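Local coordinates for trypsin-resistant surface T6 protein (Streptococcus pyogenes serotype M6, PDB 4P0D) that forms the backbone subunit of the pili on the streptococcal surface, its subunits probably being joined covalently by sortase into a cell-wall-anchored fibre, at residues E212-M217 and E253-N258; F243-I248 and P257-K262; F323-S328 and V352-N357. The protein carries 1 engineered substitution. One frame throughout, in Å; residues are numbered along the deposited sequence. Where two conformers were deposited one is given.

Contact 1 (E212-M217 and E253-N258); sequences EWKGKM and ESISPN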
# COMPACT_ATOMS: atom_id res chain seq x y z
N GLU A 212 7.14 5.24 14.14
CA GLU A 212 7.94 6.35 14.64
C GLU A 212 7.15 7.62 14.38
O GLU A 212 6.50 7.76 13.36
CB GLU A 212 9.32 6.41 13.96
CG GLU A 212 10.15 7.68 14.20
CD GLU A 212 10.05 8.71 13.06
OE1 GLU A 212 10.40 8.32 11.91
OE2 GLU A 212 9.65 9.89 13.30
N TRP A 213 7.19 8.53 15.34
CA TRP A 213 6.50 9.82 15.23
C TRP A 213 7.31 10.83 16.04
O TRP A 213 7.70 10.55 17.18
CB TRP A 213 5.08 9.71 15.76
CG TRP A 213 4.31 11.02 15.78
CD1 TRP A 213 3.81 11.70 14.72
CD2 TRP A 213 3.97 11.77 16.93
NE1 TRP A 213 3.17 12.84 15.14
CE2 TRP A 213 3.24 12.90 16.50
CE3 TRP A 213 4.17 11.58 18.30
CZ2 TRP A 213 2.75 13.85 17.39
CZ3 TRP A 213 3.69 12.52 19.17
CH2 TRP A 213 2.98 13.64 18.72
N LYS A 214 7.59 11.97 15.43
CA LYS A 214 8.46 13.00 16.02
C LYS A 214 9.82 12.46 16.47
O LYS A 214 10.36 12.90 17.46
CB LYS A 214 7.75 13.67 17.21
CG LYS A 214 6.55 14.52 16.79
CD LYS A 214 6.29 15.67 17.75
CE LYS A 214 6.15 15.18 19.18
NZ LYS A 214 5.32 16.11 20.00
N GLY A 215 10.36 11.50 15.73
CA GLY A 215 11.66 10.94 16.05
C GLY A 215 11.68 10.08 17.31
O GLY A 215 12.74 9.86 17.88
N LYS A 216 10.50 9.59 17.72
CA LYS A 216 10.36 8.70 18.87
C LYS A 216 9.66 7.41 18.44
O LYS A 216 8.73 7.46 17.66
CB LYS A 216 9.50 9.39 19.93
CG LYS A 216 10.10 10.69 20.44
CD LYS A 216 9.15 11.40 21.37
CE LYS A 216 9.82 12.61 21.99
NZ LYS A 216 9.14 12.98 23.25
N MET A 217 10.09 6.27 18.96
CA MET A 217 9.42 5.02 18.64
C MET A 217 8.18 4.89 19.52
O MET A 217 8.22 5.16 20.73
CB MET A 217 10.32 3.80 18.89
CG MET A 217 11.52 3.73 17.97
SD MET A 217 11.12 3.76 16.20
CE MET A 217 9.82 2.56 16.16
N GLU A 253 -0.25 16.48 15.64
CA GLU A 253 0.39 17.81 15.61
C GLU A 253 0.95 18.11 14.21
O GLU A 253 2.05 18.64 14.08
CB GLU A 253 1.51 17.91 16.67
CG GLU A 253 1.06 17.76 18.10
CD GLU A 253 2.18 17.50 19.08
OE1 GLU A 253 3.38 17.74 18.78
OE2 GLU A 253 1.86 17.03 20.18
N SER A 254 0.21 17.72 13.18
CA SER A 254 0.61 17.92 11.77
C SER A 254 1.97 17.31 11.39
O SER A 254 2.61 17.77 10.44
CB SER A 254 0.59 19.42 11.43
OG SER A 254 -0.61 20.03 11.89
N ILE A 255 2.42 16.29 12.11
CA ILE A 255 3.66 15.58 11.79
C ILE A 255 3.28 14.14 11.45
O ILE A 255 2.58 13.49 12.23
CB ILE A 255 4.65 15.65 12.97
CG1 ILE A 255 5.20 17.08 13.10
CG2 ILE A 255 5.81 14.67 12.82
CD1 ILE A 255 5.77 17.40 14.48
N SER A 256 3.70 13.64 10.29
CA SER A 256 3.30 12.29 9.86
C SER A 256 4.12 11.22 10.55
O SER A 256 5.33 11.33 10.59
CB SER A 256 3.51 12.08 8.36
OG SER A 256 2.75 12.99 7.62
N PRO A 257 3.47 10.17 11.04
CA PRO A 257 4.20 9.02 11.57
C PRO A 257 4.82 8.22 10.43
O PRO A 257 4.38 8.35 9.29
CB PRO A 257 3.11 8.21 12.25
CG PRO A 257 1.89 8.51 11.45
CD PRO A 257 2.02 9.94 11.04
N ASN A 258 5.86 7.45 10.74
CA ASN A 258 6.52 6.58 9.78
C ASN A 258 6.31 5.14 10.26
O ASN A 258 6.53 4.84 11.44
CB ASN A 258 8.01 6.95 9.70
CG ASN A 258 8.23 8.35 9.12
OD1 ASN A 258 7.59 8.74 8.13
ND2 ASN A 258 9.10 9.12 9.75
O HOH W 1 7.53 11.65 12.44
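Glu212 and Asn258 form an antiparallel hydrogen-bonded pair: Glu212 N donates to Asn258 O at 2.8 Å, and Asn258 N returns the bond to Glu212 O. On the same sheet face their side chains run side by side, and Asn258 ND2 reaches Glu212 OE1 at 2.6 Å along an almost straight N-H (175°), on the syn side of the carboxylate but 32° out of its plane. The other oxygen, Glu212 OE2, accepts from Gly215 N at 3.0 Å on the anti side. A water also donates to OE2 and to Ser256 O while accepting from Lys214 N, so the carboxylate holds the turn directly at Gly215 N and, through the water, is linked to Lys214 N and Ser256 O. Beyond the pair, Trp213 turns its edge to residues 253-257. Trp213 NE1 is held chiefly by Leu252 O and adds a weak, bent bond to Ile255 O at 3.0 Å. Lys214 CG lies over the indole centre, Lys214 CD rests on Ile255 CD1 at 3.7 Å, and a bend at chi3 (-54°) delivers Lys214 NZ to Glu253 OE1, a 2.8 Å salt bridge. Glu229 is a second carboxylate partner of this ammonium. Strands 202-213 and 216-220 form a tight beta-hairpin with a two-residue loop, Lys214-Gly215, on a type I' turn; the end of its first strand pairs with the start of strand 258-265.

Contact 2 (F243-I248 and P257-K262); sequences FNLSFI and PNISYK
Phe243 and Tyr261 both hold CG between the backbone N and the carbonyl carbon (chi1 70° in Phe243), and from these rotamers their side chains cross at about a right angle. Phe247 instead places CG beside its backbone N, which lays its ring under the pyrrolidine of Pro257. At the first end an edge of Phe243 is directed at the face of Tyr261 in a T-shaped stack, with centroids 5.0 Å apart and planes at 70°. The touching atom is Phe243 CE1, 3.6 Å from Tyr261 CE1 and displaced toward the rim of the tyrosine ring. Tyr261 OH is hydrogen-bonded to Asp196 OD2, which fixes the polar end of this otherwise apolar layer.

In the middle Leu245 and Ile259 reach toward each other tip to tip, CD1 to CD1 at 4.0 Å. At the far end Phe247 is covered on both faces: Leu245 CD2 sits over the centre of one, while Pro257 CG makes a CH-pi contact with the other, 3.7 Å from the ring centroid. Ile259 CD1 comes in at the edge of the same ring, 3.9 Å from Phe247 CZ. One isoleucine methyl thus bridges Leu245 and Phe247, and the branch CG2 faces Phe243 CZ.

No hydrogen bond joins the two strands. Their axes stay 11.3 Å apart and run nearly antiparallel, at 164°; strand 242-247 bonds instead to 192-197 and 231-238, and 258-265 to 171-179 and 202-213. All six touching residues are buried. Such packing of apolar side chains between two facing layers, whose strands pair with other neighbours, is the core of a beta-sandwich, here that of the Ig-like middle domain.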
# COMPACT_ATOMS: atom_id res chain seq x y z
N PHE A 243 -2.74 -5.36 8.20
CA PHE A 243 -3.19 -4.55 9.31
C PHE A 243 -4.03 -3.36 8.86
O PHE A 243 -3.95 -2.92 7.70
CB PHE A 243 -1.99 -4.02 10.09
CG PHE A 243 -1.19 -2.98 9.34
CD1 PHE A 243 -0.17 -3.37 8.47
CD2 PHE A 243 -1.45 -1.62 9.50
CE1 PHE A 243 0.56 -2.42 7.77
CE2 PHE A 243 -0.72 -0.68 8.81
CZ PHE A 243 0.28 -1.08 7.94
N ASN A 244 -4.80 -2.85 9.81
CA ASN A 244 -5.39 -1.53 9.74
C ASN A 244 -4.85 -0.72 10.91
O ASN A 244 -4.65 -1.25 12.00
CB ASN A 244 -6.91 -1.58 9.79
CG ASN A 244 -7.51 -2.29 8.58
OD1 ASN A 244 -7.09 -2.07 7.47
ND2 ASN A 244 -8.47 -3.16 8.82
N LEU A 245 -4.58 0.55 10.66
CA LEU A 245 -4.07 1.46 11.68
C LEU A 245 -4.77 2.81 11.50
O LEU A 245 -4.58 3.51 10.50
CB LEU A 245 -2.54 1.59 11.59
CG LEU A 245 -1.81 1.92 12.89
CD1 LEU A 245 -0.31 2.02 12.67
CD2 LEU A 245 -2.34 3.20 13.49
N SER A 246 -5.60 3.17 12.47
CA SER A 246 -6.33 4.42 12.43
C SER A 246 -5.62 5.38 13.36
O SER A 246 -5.47 5.08 14.55
CB SER A 246 -7.79 4.23 12.86
OG SER A 246 -8.50 5.46 12.85
N PHE A 247 -5.19 6.53 12.84
CA PHE A 247 -4.57 7.55 13.70
C PHE A 247 -5.59 8.58 14.17
O PHE A 247 -6.67 8.72 13.59
CB PHE A 247 -3.45 8.27 12.96
CG PHE A 247 -2.25 7.41 12.67
CD1 PHE A 247 -1.29 7.16 13.64
CD2 PHE A 247 -2.05 6.88 11.40
CE1 PHE A 247 -0.18 6.39 13.37
CE2 PHE A 247 -0.94 6.11 11.11
CZ PHE A 247 -0.01 5.85 12.10
N ILE A 248 -5.22 9.28 15.24
CA ILE A 248 -6.03 10.34 15.81
C ILE A 248 -5.47 11.67 15.34
O ILE A 248 -4.46 12.17 15.88
CB ILE A 248 -6.01 10.24 17.36
CG1 ILE A 248 -6.43 8.83 17.78
CG2 ILE A 248 -6.89 11.33 17.98
CD1 ILE A 248 -6.35 8.57 19.28
N PRO A 257 3.47 10.17 11.04
CA PRO A 257 4.20 9.02 11.57
C PRO A 257 4.82 8.22 10.43
O PRO A 257 4.38 8.35 9.29
CB PRO A 257 3.11 8.21 12.25
CG PRO A 257 1.89 8.51 11.45
CD PRO A 257 2.02 9.94 11.04
N ASN A 258 5.86 7.45 10.74
CA ASN A 258 6.52 6.58 9.78
C ASN A 258 6.31 5.14 10.26
O ASN A 258 6.53 4.84 11.44
CB ASN A 258 8.01 6.95 9.70
CG ASN A 258 8.23 8.35 9.12
OD1 ASN A 258 7.59 8.74 8.13
ND2 ASN A 258 9.10 9.12 9.75
N ILE A 259 5.80 4.28 9.37
CA ILE A 259 5.37 2.95 9.74
C ILE A 259 6.33 1.93 9.11
O ILE A 259 6.66 2.05 7.93
CB ILE A 259 3.92 2.68 9.25
CG1 ILE A 259 2.96 3.74 9.80
CG2 ILE A 259 3.43 1.28 9.62
CD1 ILE A 259 1.52 3.49 9.41
N SER A 260 6.76 0.94 9.88
CA SER A 260 7.57 -0.15 9.35
C SER A 260 6.99 -1.50 9.74
O SER A 260 6.30 -1.62 10.76
CB SER A 260 9.01 -0.00 9.83
OG SER A 260 9.52 1.16 9.24
N TYR A 261 7.24 -2.50 8.91
CA TYR A 261 6.81 -3.86 9.20
C TYR A 261 7.53 -4.86 8.31
O TYR A 261 8.15 -4.49 7.32
CB TYR A 261 5.30 -4.01 9.08
CG TYR A 261 4.70 -3.36 7.86
CD1 TYR A 261 4.39 -2.00 7.85
CD2 TYR A 261 4.42 -4.10 6.71
CE1 TYR A 261 3.83 -1.39 6.72
CE2 TYR A 261 3.86 -3.51 5.59
CZ TYR A 261 3.56 -2.17 5.60
OH TYR A 261 2.99 -1.62 4.47
N LYS A 262 7.45 -6.13 8.68
CA LYS A 262 8.17 -7.16 7.97
C LYS A 262 7.25 -8.26 7.52
O LYS A 262 6.22 -8.49 8.14
CB LYS A 262 9.21 -7.76 8.89
CG LYS A 262 10.36 -6.84 9.21
CD LYS A 262 11.24 -7.57 10.20
CE LYS A 262 12.49 -6.82 10.57
NZ LYS A 262 13.21 -7.70 11.55

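Contact 3 (F323-S328 and V352-N357); sequences FRKVDS and VTTNKN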
# COMPACT_ATOMS: atom_id res chain seq x y z
N PHE A 323 16.41 -28.12 -14.43
CA PHE A 323 17.40 -28.75 -15.29
C PHE A 323 16.92 -30.15 -15.66
O PHE A 323 15.97 -30.67 -15.09
CB PHE A 323 18.75 -28.83 -14.57
CG PHE A 323 18.72 -29.65 -13.29
CD1 PHE A 323 18.88 -31.02 -13.33
CD2 PHE A 323 18.55 -29.03 -12.06
CE1 PHE A 323 18.86 -31.77 -12.17
CE2 PHE A 323 18.54 -29.77 -10.89
CZ PHE A 323 18.69 -31.14 -10.94
N ARG A 324 17.59 -30.76 -16.64
CA ARG A 324 17.25 -32.11 -17.03
C ARG A 324 18.47 -33.01 -16.90
O ARG A 324 19.58 -32.63 -17.28
CB ARG A 324 16.69 -32.14 -18.44
CG ARG A 324 15.99 -33.45 -18.77
CD ARG A 324 15.54 -33.49 -20.21
NE ARG A 324 14.38 -34.36 -20.37
CZ ARG A 324 13.81 -34.65 -21.53
NH1 ARG A 324 14.28 -34.14 -22.68
NH2 ARG A 324 12.76 -35.47 -21.56
N LYS A 325 18.23 -34.21 -16.36
CA LYS A 325 19.26 -35.22 -16.19
C LYS A 325 19.14 -36.27 -17.29
O LYS A 325 18.07 -36.85 -17.46
CB LYS A 325 19.09 -35.88 -14.83
CG LYS A 325 20.25 -36.75 -14.40
CD LYS A 325 21.57 -35.98 -14.53
CE LYS A 325 22.74 -36.77 -14.00
NZ LYS A 325 23.03 -37.93 -14.87
N VAL A 326 20.24 -36.54 -18.00
CA VAL A 326 20.21 -37.51 -19.10
C VAL A 326 21.45 -38.42 -19.11
O VAL A 326 22.46 -38.11 -18.49
CB VAL A 326 20.10 -36.82 -20.48
CG1 VAL A 326 18.84 -35.97 -20.55
CG2 VAL A 326 21.34 -36.00 -20.81
N ASP A 327 21.33 -39.54 -19.83
CA ASP A 327 22.45 -40.44 -20.10
C ASP A 327 23.43 -39.74 -21.03
O ASP A 327 23.04 -39.15 -22.06
CB ASP A 327 21.92 -41.72 -20.74
CG ASP A 327 23.03 -42.67 -21.17
OD1 ASP A 327 23.69 -42.42 -22.23
OD2 ASP A 327 23.24 -43.68 -20.47
N SER A 328 24.71 -39.79 -20.69
CA SER A 328 25.72 -39.03 -21.43
C SER A 328 25.82 -39.37 -22.94
O SER A 328 26.28 -38.54 -23.73
CB SER A 328 27.09 -39.23 -20.79
OG SER A 328 27.46 -40.60 -20.84
N VAL A 352 16.63 -31.63 -4.73
CA VAL A 352 15.62 -32.04 -5.70
C VAL A 352 15.93 -33.43 -6.23
O VAL A 352 17.07 -33.88 -6.21
CB VAL A 352 15.52 -31.01 -6.84
CG1 VAL A 352 15.33 -29.60 -6.28
CG2 VAL A 352 16.74 -31.04 -7.74
N THR A 353 14.89 -34.10 -6.70
CA THR A 353 15.01 -35.44 -7.27
C THR A 353 14.43 -35.43 -8.67
O THR A 353 13.33 -34.94 -8.85
CB THR A 353 14.23 -36.42 -6.38
OG1 THR A 353 14.85 -36.46 -5.10
CG2 THR A 353 14.23 -37.81 -6.99
N THR A 354 15.14 -35.98 -9.67
CA THR A 354 14.62 -35.93 -11.04
C THR A 354 13.45 -36.89 -11.24
O THR A 354 13.38 -37.94 -10.60
CB THR A 354 15.69 -36.19 -12.12
OG1 THR A 354 16.22 -37.51 -11.99
CG2 THR A 354 16.84 -35.15 -12.02
N ASN A 355 12.53 -36.52 -12.12
CA ASN A 355 11.33 -37.33 -12.37
C ASN A 355 11.47 -38.21 -13.61
O ASN A 355 12.55 -38.27 -14.22
CB ASN A 355 10.10 -36.41 -12.45
CG ASN A 355 9.99 -35.65 -13.76
OD1 ASN A 355 10.81 -35.77 -14.69
ND2 ASN A 355 8.95 -34.84 -13.85
N LYS A 356 10.39 -38.91 -13.98
CA LYS A 356 10.39 -39.79 -15.16
C LYS A 356 11.01 -39.14 -16.40
O LYS A 356 11.74 -39.77 -17.16
CB LYS A 356 8.97 -40.25 -15.49
N ASN A 357 10.73 -37.85 -16.58
CA ASN A 357 11.14 -37.12 -17.77
C ASN A 357 12.49 -36.39 -17.60
O ASN A 357 12.86 -35.59 -18.46
CB ASN A 357 10.03 -36.13 -18.18
CG ASN A 357 8.63 -36.66 -17.88
OD1 ASN A 357 7.85 -36.03 -17.15
ND2 ASN A 357 8.31 -37.84 -18.42
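The Arg324 guanidinium meets Asn357 O at its edge, while the Phe323 ring is approached obliquely by two methyl groups. Arg324 NE, at 2.7 Å, and Arg324 NH2, at 3.1 Å, both donate to Asn357 O, a side-on grip of two nitrogens on one oxygen, which lies within 3° of the guanidinium plane. The NE bond runs nearly along the C=O axis (161°), whereas NH2 is tilted out of the carbonyl plane. An extended chain, with CG anti to the backbone N (chi1 -165°), carries the group out to the loop after strand 348-353. The amide end of Asn357 is held separately, its OD1 by Gly458 N. Around Phe323, Val352 CG2 lies 3.7 Å from Phe323 CZ and Thr354 CG2 lies 3.9 Å from Phe323 CE1; Phe339 adds an edge-to-face stack. The same Thr354 methyl, CG2, rests on Lys325 CB at 3.7 Å, and Thr354 OG1 is hydrogen-bonded to Leu334 O and Ala337 N. Lys325 then bends away, and its NZ is covalently linked to Asn479 CG. This intramolecular Lys-Asn isopeptide bond, joining strands 320-327 and 470-479 beside a buried apolar layer, is characteristic of Gram-positive pilin domains.

In the fold
Contacts 1 and 2 belong to one domain and meet at Pro257 and Asn258, their centres 11 Å apart. Asn258 turns outward to the hairpin of contact 1, whereas Pro257 turns inward to the core of contact 2; strand 258-265 is common to both, pairing with its neighbour 202-213 in contact 1 and facing strand 242-247 in contact 2. Contact 3 lies in the later prealbumin-like domain, about 49 Å from contact 2 and 56 Å from contact 1 between centres, and touches neither; the nearest atoms of contacts 2 and 3 are about 27 Å apart. The calcium ion, at Ser82 and Thr85, belongs to the N-terminal domain, and none of the three contacts includes these residues.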